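Local structure of conjugal transfer protein (Escherichia coli, 5I97) at residues G102-V111 with Q122-Y132. The protein probably serves as the VirB8-like inner-membrane component of the pKM101 type IV secretion system, this chain being a fragment that lacks the N-terminal part. Residues are numbered along the deposited sequence; the frame is centred on the assembly and turned at random.
Sequences GVATIRFTTV and QPQRWIAIMGY
A104, I106, F108 and T110 exchange backbone hydrogen bonds in pairs with M130, A128, W126 and Q124, and Y132 N bonds to G102 O at 2.7 Å. Where the strands come close between these pairs, CA-H...O contacts form, as from V103 CA to M130 O. The two strands form the antiparallel beta hairpin at the middle of the four-stranded sheet of this VirB8 domain (NTF2 clan), flanked by strands 86-98 and 151-160; helix 27-42 covers the face with A104, F108 and M130. Apolar residues suit this face: I106 CD1 reaches M130 SD at 3.7 Å, while small A128 admits the F108 ring. With CG between the backbone N and the carbonyl carbon (chi1 66°), that ring turns across to W126, whose CB sits over one face; the indole five-membered ring stacks offset on it, planes at 28°. One hydrogen bond also orients the indole, W126 NE1 donating in its ring plane to T110 OG1 at 2.9 Å. G102, whose positive phi suits glycine, forms a G1 bulge with V103 against strand 86-98, and its CA lies over the Y132 ring. On the other, partly exposed face, threonine and arginine can keep polar groups while T105 CG2 packs on I127 CG2 and R107's aliphatic part runs alongside I127.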
# COMPACT_ATOMS: atom_id res chain seq x y z
N GLY A 102 -18.29 -28.02 5.14
CA GLY A 102 -17.88 -26.77 5.73
C GLY A 102 -16.40 -26.74 6.02
O GLY A 102 -15.98 -26.27 7.07
N VAL A 103 -15.60 -27.28 5.11
CA VAL A 103 -14.15 -27.29 5.25
C VAL A 103 -13.54 -26.57 4.06
O VAL A 103 -14.00 -26.73 2.93
CB VAL A 103 -13.61 -28.72 5.37
CG1 VAL A 103 -12.11 -28.73 5.30
CG2 VAL A 103 -14.08 -29.35 6.66
N ALA A 104 -12.55 -25.73 4.32
CA ALA A 104 -11.88 -24.97 3.28
C ALA A 104 -10.38 -24.92 3.51
O ALA A 104 -9.91 -24.93 4.64
CB ALA A 104 -12.44 -23.57 3.20
N THR A 105 -9.63 -24.91 2.42
CA THR A 105 -8.19 -24.79 2.47
C THR A 105 -7.77 -23.52 1.79
O THR A 105 -8.06 -23.31 0.62
CB THR A 105 -7.51 -25.96 1.80
OG1 THR A 105 -7.83 -27.15 2.52
CG2 THR A 105 -6.02 -25.76 1.79
N ILE A 106 -7.09 -22.64 2.52
CA ILE A 106 -6.70 -21.37 1.96
C ILE A 106 -5.18 -21.17 2.01
O ILE A 106 -4.57 -21.19 3.08
CB ILE A 106 -7.41 -20.22 2.69
CG1 ILE A 106 -8.92 -20.32 2.44
CG2 ILE A 106 -6.87 -18.87 2.24
CD1 ILE A 106 -9.72 -19.15 2.94
N ARG A 107 -4.58 -20.97 0.85
CA ARG A 107 -3.16 -20.69 0.77
C ARG A 107 -2.92 -19.21 0.62
O ARG A 107 -3.46 -18.57 -0.29
CB ARG A 107 -2.53 -21.47 -0.38
CG ARG A 107 -2.50 -22.95 -0.11
CD ARG A 107 -1.75 -23.70 -1.17
NE ARG A 107 -1.54 -25.09 -0.77
CZ ARG A 107 -2.47 -26.03 -0.74
NH1 ARG A 107 -3.73 -25.75 -1.07
NH2 ARG A 107 -2.16 -27.26 -0.36
N PHE A 108 -2.10 -18.66 1.50
CA PHE A 108 -1.91 -17.23 1.52
C PHE A 108 -0.49 -16.81 1.87
O PHE A 108 0.30 -17.56 2.43
CB PHE A 108 -2.92 -16.59 2.50
CG PHE A 108 -2.72 -16.97 3.94
CD1 PHE A 108 -3.12 -18.20 4.42
CD2 PHE A 108 -2.19 -16.06 4.84
CE1 PHE A 108 -2.95 -18.53 5.74
CE2 PHE A 108 -2.03 -16.38 6.17
CZ PHE A 108 -2.40 -17.62 6.62
N THR A 109 -0.20 -15.56 1.53
CA THR A 109 1.12 -15.00 1.72
C THR A 109 1.05 -13.76 2.58
O THR A 109 0.20 -12.90 2.38
CB THR A 109 1.76 -14.66 0.37
OG1 THR A 109 2.02 -15.88 -0.34
CG2 THR A 109 3.09 -13.92 0.57
N THR A 110 1.95 -13.68 3.55
CA THR A 110 2.06 -12.49 4.37
C THR A 110 3.36 -11.75 4.06
O THR A 110 4.40 -12.35 3.84
CB THR A 110 2.01 -12.82 5.88
OG1 THR A 110 2.97 -13.83 6.19
CG2 THR A 110 0.63 -13.33 6.25
N VAL A 111 3.26 -10.43 4.02
CA VAL A 111 4.43 -9.57 3.87
C VAL A 111 4.50 -8.64 5.08
O VAL A 111 3.66 -7.76 5.24
CB VAL A 111 4.39 -8.73 2.58
CG1 VAL A 111 5.57 -7.76 2.54
CG2 VAL A 111 4.41 -9.63 1.36
N GLN A 122 10.79 -10.51 3.86
CA GLN A 122 10.56 -11.52 2.84
C GLN A 122 9.23 -12.22 3.06
O GLN A 122 8.84 -12.48 4.21
CB GLN A 122 11.69 -12.55 2.84
CG GLN A 122 13.05 -12.00 2.46
CD GLN A 122 13.09 -11.51 1.03
OE1 GLN A 122 12.90 -10.33 0.75
NE2 GLN A 122 13.31 -12.44 0.10
N PRO A 123 8.50 -12.51 1.97
CA PRO A 123 7.19 -13.16 2.04
C PRO A 123 7.24 -14.52 2.73
O PRO A 123 8.22 -15.24 2.64
CB PRO A 123 6.81 -13.32 0.57
CG PRO A 123 7.53 -12.21 -0.13
CD PRO A 123 8.82 -12.06 0.60
N GLN A 124 6.16 -14.84 3.44
CA GLN A 124 5.99 -16.15 4.07
C GLN A 124 4.69 -16.77 3.56
O GLN A 124 3.68 -16.09 3.46
CB GLN A 124 5.97 -16.03 5.59
CG GLN A 124 7.30 -15.66 6.21
CD GLN A 124 7.15 -15.27 7.65
OE1 GLN A 124 6.40 -14.34 7.98
NE2 GLN A 124 7.80 -16.00 8.53
N ARG A 125 4.72 -18.05 3.20
CA ARG A 125 3.54 -18.69 2.62
C ARG A 125 2.92 -19.66 3.61
O ARG A 125 3.62 -20.39 4.31
CB ARG A 125 3.88 -19.41 1.32
CG ARG A 125 4.34 -18.43 0.23
CD ARG A 125 4.60 -19.07 -1.15
NE ARG A 125 3.37 -19.14 -1.95
CZ ARG A 125 3.29 -18.90 -3.25
NH1 ARG A 125 4.38 -18.58 -3.94
NH2 ARG A 125 2.12 -18.97 -3.88
N TRP A 126 1.59 -19.65 3.70
CA TRP A 126 0.90 -20.46 4.70
C TRP A 126 -0.29 -21.24 4.15
O TRP A 126 -0.84 -20.91 3.10
CB TRP A 126 0.40 -19.58 5.84
CG TRP A 126 1.39 -18.59 6.34
CD1 TRP A 126 1.58 -17.33 5.87
CD2 TRP A 126 2.29 -18.75 7.43
NE1 TRP A 126 2.56 -16.70 6.58
CE2 TRP A 126 3.01 -17.56 7.56
CE3 TRP A 126 2.56 -19.80 8.32
CZ2 TRP A 126 3.99 -17.37 8.53
CZ3 TRP A 126 3.53 -19.61 9.29
CH2 TRP A 126 4.24 -18.41 9.38
N ILE A 127 -0.71 -22.26 4.89
CA ILE A 127 -1.94 -22.98 4.58
C ILE A 127 -2.89 -22.88 5.76
O ILE A 127 -2.54 -23.23 6.89
CB ILE A 127 -1.68 -24.46 4.26
CG1 ILE A 127 -0.58 -24.60 3.22
CG2 ILE A 127 -2.95 -25.13 3.79
CD1 ILE A 127 -0.16 -26.03 2.96
N ALA A 128 -4.11 -22.41 5.51
CA ALA A 128 -5.13 -22.35 6.53
C ALA A 128 -6.22 -23.39 6.28
O ALA A 128 -6.90 -23.36 5.26
CB ALA A 128 -5.74 -20.96 6.59
N ILE A 129 -6.34 -24.34 7.21
CA ILE A 129 -7.42 -25.33 7.16
C ILE A 129 -8.58 -24.87 8.05
O ILE A 129 -8.43 -24.76 9.26
CB ILE A 129 -6.96 -26.72 7.63
CG1 ILE A 129 -5.70 -27.16 6.86
CG2 ILE A 129 -8.09 -27.73 7.50
CD1 ILE A 129 -5.90 -27.28 5.38
N MET A 130 -9.73 -24.61 7.46
CA MET A 130 -10.80 -23.95 8.19
C MET A 130 -12.08 -24.77 8.19
O MET A 130 -12.42 -25.41 7.20
CB MET A 130 -11.06 -22.58 7.58
CG MET A 130 -9.81 -21.79 7.26
SD MET A 130 -10.17 -20.25 6.42
CE MET A 130 -11.24 -19.45 7.61
N GLY A 131 -12.79 -24.74 9.30
CA GLY A 131 -14.14 -25.26 9.37
C GLY A 131 -15.08 -24.08 9.45
O GLY A 131 -14.78 -23.10 10.13
N TYR A 132 -16.19 -24.12 8.73
CA TYR A 132 -17.12 -23.01 8.74
C TYR A 132 -18.59 -23.44 8.60
O TYR A 132 -18.89 -24.59 8.29
CB TYR A 132 -16.77 -22.01 7.65
CG TYR A 132 -17.02 -22.51 6.25
CD1 TYR A 132 -16.09 -23.30 5.61
CD2 TYR A 132 -18.19 -22.20 5.58
CE1 TYR A 132 -16.31 -23.76 4.34
CE2 TYR A 132 -18.42 -22.65 4.31
CZ TYR A 132 -17.48 -23.44 3.69
OH TYR A 132 -17.71 -23.89 2.41